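Aspartate-semialdehyde dehydrogenase 2 (Vibrio cholerae, PDB 2R00) catalyses the NADPH-dependent reductive dephosphorylation of L-aspartyl-4-phosphate to L-aspartate-semialdehyde, an early step toward lysine, methionine and threonine. Local coordinates at residues I149-V160 and S228-P239. Residues are numbered along the deposited sequence; the frame is centred on the assembly and turned at random.
Sequences IERINVTTYQSV and SIMVNPTCVRVP
Val154 and Pro233 meet in the close-packed middle of a parallel strand pair, the valine CG1 resting 3.9 Å from the proline CB. Ile152 and Val231 continue this apolar face, which helices 131-147 and 211-223 cover through Leu140, Met136 and Val217. An unbroken ladder joins the backbones from Glu150 to Val160. Thr234 N bonds to Val154 O, which Pro233 CA also approaches at 3.1 Å; the missing N-H costs nothing, since position 233 faces away from 149-160. On the other face, Asn232 ND2 gives a nearly straight bond to Asn153 OD1 (3.1 Å) from above the carbonyl plane, the two amides turned 57° apart. Of the second subunit, Ile301 N binds Asn232 OD1 and Asp300 binds Asn153 ND2. Within the subunit, strand 230-238 is an outermost strand of the dimerisation domain's mixed sheet, strand 149-159 lies next inward, and the Asn232 face belongs to the dimer interface. The C-terminal end is more polar and more open to solvent: Gln158 and Arg237, partly exposed and predicted to bind substrate, project from the helix-covered face. With chi1 at 59°, Gln158 CG sits between backbone N and carbonyl carbon, and the extended chain runs past the guanidinium edge, CG 3.2 Å from Arg237 NE; Arg237 NH2 bonds weakly to Gln158 OE1 (3.4 Å). Ser159 O lies over one guanidinium face, 3.0 Å from Arg237 CZ. A water links Gln158 NE2 (2.8 Å), Thr156 OG1 and Val236 O, while Glu212 also accepts from NE2. Val160, exposed at the end, still lays its CB against Arg237 CG (3.8 Å).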
ATOM      1  N   ILE A 149      -1.416  20.565  -7.293  1.00 31.78           N
ATOM      2  CA  ILE A 149      -1.076  19.160  -7.486  1.00 31.33           C
ATOM      3  C   ILE A 149      -0.926  18.852  -8.970  1.00 31.83           C
ATOM      4  O   ILE A 149      -1.830  19.109  -9.769  1.00 31.77           O
ATOM      5  CB  ILE A 149      -2.114  18.196  -6.843  1.00 31.72           C
ATOM      6  CG1 ILE A 149      -2.203  18.416  -5.328  1.00 30.29           C
ATOM      7  CG2 ILE A 149      -1.745  16.728  -7.151  1.00 30.92           C
ATOM      8  CD1 ILE A 149      -3.303  17.639  -4.655  1.00 30.79           C
ATOM      9  N   GLU A 150       0.233  18.302  -9.315  1.00 31.87           N
ATOM     10  CA  GLU A 150       0.577  17.936 -10.679  1.00 32.72           C
ATOM     11  C   GLU A 150       0.175  16.488 -10.941  1.00 31.55           C
ATOM     12  O   GLU A 150      -0.470  16.183 -11.946  1.00 31.10           O
ATOM     13  CB  GLU A 150       2.085  18.122 -10.877  1.00 32.65           C
ATOM     14  CG  GLU A 150       2.596  17.966 -12.297  1.00 34.87           C
ATOM     15  CD  GLU A 150       4.081  18.307 -12.415  1.00 35.86           C
ATOM     16  OE1 GLU A 150       4.511  18.736 -13.514  1.00 39.81           O
ATOM     17  OE2 GLU A 150       4.818  18.163 -11.401  1.00 39.64           O
ATOM     18  N   ARG A 151       0.550  15.605 -10.014  1.00 30.58           N
ATOM     19  CA  ARG A 151       0.309  14.180 -10.161  1.00 29.90           C
ATOM     20  C   ARG A 151      -0.013  13.522  -8.817  1.00 28.42           C
ATOM     21  O   ARG A 151       0.635  13.808  -7.808  1.00 27.77           O
ATOM     22  CB  ARG A 151       1.534  13.526 -10.788  1.00 29.54           C
ATOM     23  CG  ARG A 151       1.315  12.105 -11.273  1.00 31.98           C
ATOM     24  CD  ARG A 151       2.601  11.506 -11.836  1.00 32.36           C
ATOM     25  NE  ARG A 151       3.477  12.540 -12.381  1.00 39.72           N
ATOM     26  CZ  ARG A 151       4.698  12.802 -11.923  1.00 41.87           C
ATOM     27  NH1 ARG A 151       5.203  12.080 -10.927  1.00 43.25           N
ATOM     28  NH2 ARG A 151       5.418  13.775 -12.473  1.00 42.96           N
ATOM     29  N   ILE A 152      -1.034  12.659  -8.821  1.00 26.85           N
ATOM     30  CA  ILE A 152      -1.369  11.813  -7.662  1.00 24.90           C
ATOM     31  C   ILE A 152      -1.169  10.352  -8.049  1.00 24.35           C
ATOM     32  O   ILE A 152      -1.741   9.878  -9.040  1.00 23.66           O
ATOM     33  CB  ILE A 152      -2.849  11.984  -7.198  1.00 24.89           C
ATOM     34  CG1 ILE A 152      -3.151  13.435  -6.801  1.00 24.39           C
ATOM     35  CG2 ILE A 152      -3.166  11.037  -6.022  1.00 25.18           C
ATOM     36  CD1 ILE A 152      -4.655  13.796  -6.830  1.00 24.39           C
ATOM     37  N   ASN A 153      -0.349   9.651  -7.272  1.00 23.32           N
ATOM     38  CA  ASN A 153      -0.286   8.201  -7.322  1.00 23.41           C
ATOM     39  C   ASN A 153      -0.879   7.645  -6.024  1.00 23.23           C
ATOM     40  O   ASN A 153      -0.446   8.000  -4.920  1.00 22.21           O
ATOM     41  CB  ASN A 153       1.157   7.722  -7.534  1.00 23.44           C
ATOM     42  CG  ASN A 153       1.639   7.930  -8.978  1.00 24.81           C
ATOM     43  OD1 ASN A 153       1.537   9.029  -9.521  1.00 26.46           O
ATOM     44  ND2 ASN A 153       2.160   6.872  -9.596  1.00 24.39           N
ATOM     45  N   VAL A 154      -1.884   6.789  -6.164  1.00 23.08           N
ATOM     46  CA  VAL A 154      -2.643   6.327  -5.010  1.00 23.00           C
ATOM     47  C   VAL A 154      -2.922   4.825  -5.094  1.00 23.58           C
ATOM     48  O   VAL A 154      -3.300   4.313  -6.159  1.00 23.30           O
ATOM     49  CB  VAL A 154      -3.956   7.142  -4.820  1.00 22.59           C
ATOM     50  CG1 VAL A 154      -4.878   7.071  -6.079  1.00 22.37           C
ATOM     51  CG2 VAL A 154      -4.705   6.713  -3.546  1.00 22.58           C
ATOM     52  N   THR A 155      -2.741   4.140  -3.964  1.00 23.73           N
ATOM     53  CA  THR A 155      -3.110   2.737  -3.814  1.00 24.76           C
ATOM     54  C   THR A 155      -4.237   2.620  -2.782  1.00 25.11           C
ATOM     55  O   THR A 155      -4.111   3.144  -1.669  1.00 25.68           O
ATOM     56  CB  THR A 155      -1.894   1.871  -3.376  1.00 25.04           C
ATOM     57  OG1 THR A 155      -0.843   2.001  -4.337  1.00 25.08           O
ATOM     58  CG2 THR A 155      -2.290   0.397  -3.275  1.00 25.58           C
ATOM     59  N   THR A 156      -5.341   1.968  -3.163  1.00 25.04           N
ATOM     60  CA  THR A 156      -6.458   1.738  -2.250  1.00 25.03           C
ATOM     61  C   THR A 156      -6.509   0.268  -1.876  1.00 25.76           C
ATOM     62  O   THR A 156      -6.135  -0.594  -2.667  1.00 25.46           O
ATOM     63  CB  THR A 156      -7.847   2.147  -2.845  1.00 24.88           C
ATOM     64  OG1 THR A 156      -8.212   1.258  -3.915  1.00 25.17           O
ATOM     65  CG2 THR A 156      -7.837   3.586  -3.347  1.00 24.15           C
ATOM     66  N   TYR A 157      -7.008  -0.005  -0.676  1.00 26.62           N
ATOM     67  CA  TYR A 157      -7.017  -1.351  -0.136  1.00 28.11           C
ATOM     68  C   TYR A 157      -8.406  -1.668   0.399  1.00 29.43           C
ATOM     69  O   TYR A 157      -8.953  -0.922   1.213  1.00 28.67           O
ATOM     70  CB  TYR A 157      -6.009  -1.475   1.011  1.00 27.75           C
ATOM     71  CG  TYR A 157      -4.593  -1.071   0.683  1.00 27.06           C
ATOM     72  CD1 TYR A 157      -4.130   0.209   0.976  1.00 28.51           C
ATOM     73  CD2 TYR A 157      -3.706  -1.976   0.115  1.00 27.35           C
ATOM     74  CE1 TYR A 157      -2.817   0.590   0.701  1.00 27.73           C
ATOM     75  CE2 TYR A 157      -2.388  -1.616  -0.163  1.00 27.93           C
ATOM     76  CZ  TYR A 157      -1.951  -0.328   0.130  1.00 28.25           C
ATOM     77  OH  TYR A 157      -0.655   0.044  -0.155  1.00 27.76           O
ATOM     78  N   GLN A 158      -8.962  -2.777  -0.071  1.00 31.33           N
ATOM     79  CA  GLN A 158     -10.237  -3.280   0.410  1.00 34.17           C
ATOM     80  C   GLN A 158     -10.239  -4.801   0.337  1.00 34.85           C
ATOM     81  O   GLN A 158      -9.454  -5.391  -0.403  1.00 34.87           O
ATOM     82  CB  GLN A 158     -11.397  -2.702  -0.413  1.00 33.80           C
ATOM     83  CG  GLN A 158     -11.324  -3.009  -1.893  1.00 35.19           C
ATOM     84  CD  GLN A 158     -12.294  -2.175  -2.719  1.00 36.69           C
ATOM     85  OE1 GLN A 158     -13.438  -1.945  -2.311  1.00 41.66           O
ATOM     86  NE2 GLN A 158     -11.838  -1.711  -3.883  1.00 38.57           N
ATOM     87  N   SER A 159     -11.132  -5.420   1.106  1.00 36.34           N
ATOM     88  CA  SER A 159     -11.243  -6.879   1.189  1.00 37.91           C
ATOM     89  C   SER A 159     -11.578  -7.491  -0.164  1.00 39.18           C
ATOM     90  O   SER A 159     -12.302  -6.888  -0.957  1.00 38.75           O
ATOM     91  CB  SER A 159     -12.365  -7.240   2.148  1.00 37.49           C
ATOM     92  OG  SER A 159     -13.598  -6.765   1.631  1.00 37.87           O
ATOM     93  N   VAL A 160     -11.083  -8.701  -0.412  1.00 41.00           N
ATOM     94  CA  VAL A 160     -11.465  -9.436  -1.623  1.00 42.86           C
ATOM     95  C   VAL A 160     -12.945  -9.855  -1.606  1.00 43.70           C
ATOM     96  O   VAL A 160     -13.582  -9.918  -2.656  1.00 43.73           O
ATOM     97  CB  VAL A 160     -10.496 -10.628  -1.931  1.00 43.13           C
ATOM     98  CG1 VAL A 160     -10.516 -11.675  -0.820  1.00 43.62           C
ATOM     99  CG2 VAL A 160     -10.808 -11.264  -3.304  1.00 43.85           C
ATOM    100  N   SER A 228      -6.048  18.724 -15.962  1.00 34.93           N
ATOM    101  CA  SER A 228      -4.583  18.660 -15.988  1.00 35.10           C
ATOM    102  C   SER A 228      -3.967  17.806 -14.867  1.00 34.54           C
ATOM    103  O   SER A 228      -2.827  17.340 -14.993  1.00 34.62           O
ATOM    104  CB  SER A 228      -3.961  20.062 -16.017  1.00 35.07           C
ATOM    105  OG  SER A 228      -3.962  20.673 -14.736  1.00 37.58           O
ATOM    106  N   ILE A 229      -4.712  17.586 -13.786  1.00 33.73           N
ATOM    107  CA  ILE A 229      -4.212  16.717 -12.717  1.00 33.09           C
ATOM    108  C   ILE A 229      -4.168  15.280 -13.197  1.00 31.96           C
ATOM    109  O   ILE A 229      -5.187  14.703 -13.585  1.00 32.08           O
ATOM    110  CB  ILE A 229      -5.033  16.776 -11.421  1.00 32.99           C
ATOM    111  CG1 ILE A 229      -5.275  18.219 -10.993  1.00 34.13           C
ATOM    112  CG2 ILE A 229      -4.289  16.055 -10.308  1.00 33.59           C
ATOM    113  CD1 ILE A 229      -6.072  18.345  -9.694  1.00 33.23           C
ATOM    114  N   MET A 230      -2.972  14.708 -13.173  1.00 31.10           N
ATOM    115  CA  MET A 230      -2.816  13.294 -13.488  1.00 30.41           C
ATOM    116  C   MET A 230      -3.003  12.449 -12.231  1.00 29.04           C
ATOM    117  O   MET A 230      -2.521  12.796 -11.151  1.00 28.94           O
ATOM    118  CB  MET A 230      -1.474  13.038 -14.176  1.00 30.43           C
ATOM    119  CG  MET A 230      -1.356  13.713 -15.571  1.00 34.19           C
ATOM    120  SD  MET A 230      -2.508  13.094 -16.846  1.00 40.39           S
ATOM    121  CE  MET A 230      -3.804  14.344 -16.816  1.00 38.66           C
ATOM    122  N   VAL A 231      -3.742  11.355 -12.386  1.00 28.02           N
ATOM    123  CA  VAL A 231      -4.079  10.463 -11.286  1.00 26.55           C
ATOM    124  C   VAL A 231      -3.741   9.042 -11.720  1.00 25.95           C
ATOM    125  O   VAL A 231      -4.186   8.580 -12.770  1.00 25.71           O
ATOM    126  CB  VAL A 231      -5.581  10.537 -10.918  1.00 26.57           C
ATOM    127  CG1 VAL A 231      -5.853   9.741  -9.638  1.00 25.55           C
ATOM    128  CG2 VAL A 231      -6.055  12.007 -10.770  1.00 24.99           C
ATOM    129  N   ASN A 232      -2.952   8.356 -10.910  1.00 25.23           N
ATOM    130  CA  ASN A 232      -2.504   7.003 -11.226  1.00 24.61           C
ATOM    131  C   ASN A 232      -2.852   6.049 -10.081  1.00 24.50           C
ATOM    132  O   ASN A 232      -2.059   5.878  -9.152  1.00 24.10           O
ATOM    133  CB  ASN A 232      -0.998   7.043 -11.501  1.00 24.39           C
ATOM    134  CG  ASN A 232      -0.645   8.032 -12.605  1.00 23.67           C
ATOM    135  OD1 ASN A 232      -1.075   7.866 -13.737  1.00 23.92           O
ATOM    136  ND2 ASN A 232       0.100   9.082 -12.268  1.00 22.12           N
ATOM    137  N   PRO A 233      -4.072   5.475 -10.107  1.00 24.86           N
ATOM    138  CA  PRO A 233      -4.509   4.602  -9.027  1.00 25.06           C
ATOM    139  C   PRO A 233      -4.146   3.132  -9.217  1.00 25.71           C
ATOM    140  O   PRO A 233      -4.072   2.634 -10.356  1.00 25.83           O
ATOM    141  CB  PRO A 233      -6.047   4.748  -9.050  1.00 25.15           C
ATOM    142  CG  PRO A 233      -6.357   5.738 -10.154  1.00 25.01           C
ATOM    143  CD  PRO A 233      -5.161   5.664 -11.074  1.00 24.68           C
ATOM    144  N   THR A 234      -3.929   2.459  -8.089  1.00 25.81           N
ATOM    145  CA  THR A 234      -3.810   1.012  -8.029  1.00 26.23           C
ATOM    146  C   THR A 234      -4.821   0.533  -6.996  1.00 26.95           C
ATOM    147  O   THR A 234      -4.715   0.849  -5.813  1.00 26.69           O
ATOM    148  CB  THR A 234      -2.385   0.568  -7.647  1.00 25.96           C
ATOM    149  OG1 THR A 234      -1.452   1.140  -8.567  1.00 25.92           O
ATOM    150  CG2 THR A 234      -2.262  -0.963  -7.715  1.00 26.42           C
ATOM    151  N   CYS A 235      -5.832  -0.193  -7.459  1.00 28.18           N
ATOM    152  CA  CYS A 235      -6.902  -0.636  -6.587  1.00 29.51           C
ATOM    153  C   CYS A 235      -6.663  -2.099  -6.265  1.00 30.40           C
ATOM    154  O   CYS A 235      -6.812  -2.971  -7.124  1.00 30.81           O
ATOM    155  CB  CYS A 235      -8.268  -0.377  -7.237  1.00 29.54           C
ATOM    156  SG  CYS A 235      -8.534   1.412  -7.524  1.00 31.36           S
ATOM    157  N   VAL A 236      -6.258  -2.339  -5.021  1.00 31.23           N
ATOM    158  CA  VAL A 236      -5.746  -3.628  -4.578  1.00 32.29           C
ATOM    159  C   VAL A 236      -6.744  -4.331  -3.669  1.00 32.87           C
ATOM    160  O   VAL A 236      -7.356  -3.712  -2.788  1.00 32.97           O
ATOM    161  CB  VAL A 236      -4.382  -3.441  -3.846  1.00 32.33           C
ATOM    162  CG1 VAL A 236      -3.963  -4.696  -3.126  1.00 33.05           C
ATOM    163  CG2 VAL A 236      -3.312  -3.046  -4.839  1.00 33.09           C
ATOM    164  N   ARG A 237      -6.926  -5.627  -3.893  1.00 33.47           N
ATOM    165  CA  ARG A 237      -7.761  -6.404  -2.998  1.00 34.13           C
ATOM    166  C   ARG A 237      -6.867  -7.135  -2.009  1.00 33.96           C
ATOM    167  O   ARG A 237      -5.843  -7.728  -2.391  1.00 33.57           O
ATOM    168  CB  ARG A 237      -8.639  -7.375  -3.774  1.00 34.71           C
ATOM    169  CG  ARG A 237     -10.114  -7.164  -3.503  1.00 37.63           C
ATOM    170  CD  ARG A 237     -10.754  -6.181  -4.470  1.00 41.08           C
ATOM    171  NE  ARG A 237     -11.889  -5.461  -3.874  1.00 44.13           N
ATOM    172  CZ  ARG A 237     -13.123  -5.951  -3.708  1.00 46.31           C
ATOM    173  NH1 ARG A 237     -13.419  -7.195  -4.074  1.00 47.18           N
ATOM    174  NH2 ARG A 237     -14.071  -5.197  -3.154  1.00 46.12           N
ATOM    175  N   VAL A 238      -7.225  -7.061  -0.735  1.00 33.90           N
ATOM    176  CA  VAL A 238      -6.454  -7.776   0.285  1.00 34.20           C
ATOM    177  C   VAL A 238      -7.217  -8.998   0.843  1.00 34.40           C
ATOM    178  O   VAL A 238      -8.435  -8.921   1.054  1.00 33.81           O
ATOM    179  CB  VAL A 238      -5.824  -6.829   1.377  1.00 34.19           C
ATOM    180  CG1 VAL A 238      -6.149  -5.356   1.153  1.00 34.26           C
ATOM    181  CG2 VAL A 238      -6.112  -7.299   2.802  1.00 34.27           C
ATOM    182  N   PRO A 239      -6.503 -10.132   1.045  1.00 34.50           N
ATOM    183  CA  PRO A 239      -7.135 -11.380   1.506  1.00 34.94           C
ATOM    184  C   PRO A 239      -8.188 -11.172   2.601  1.00 34.94           C
ATOM    185  O   PRO A 239      -9.319 -11.615   2.431  1.00 35.27           O
ATOM    186  CB  PRO A 239      -5.948 -12.211   2.005  1.00 34.88           C
ATOM    187  CG  PRO A 239      -4.812 -11.778   1.125  1.00 35.03           C
ATOM    188  CD  PRO A 239      -5.049 -10.304   0.829  1.00 34.56           C
TER
HETATM  189  O   HOH W   1       0.593   0.454  -6.011  1.00 34.92           O
HETATM  190  O   HOH W   2      -9.022  -1.372  -3.703  1.00 34.30           O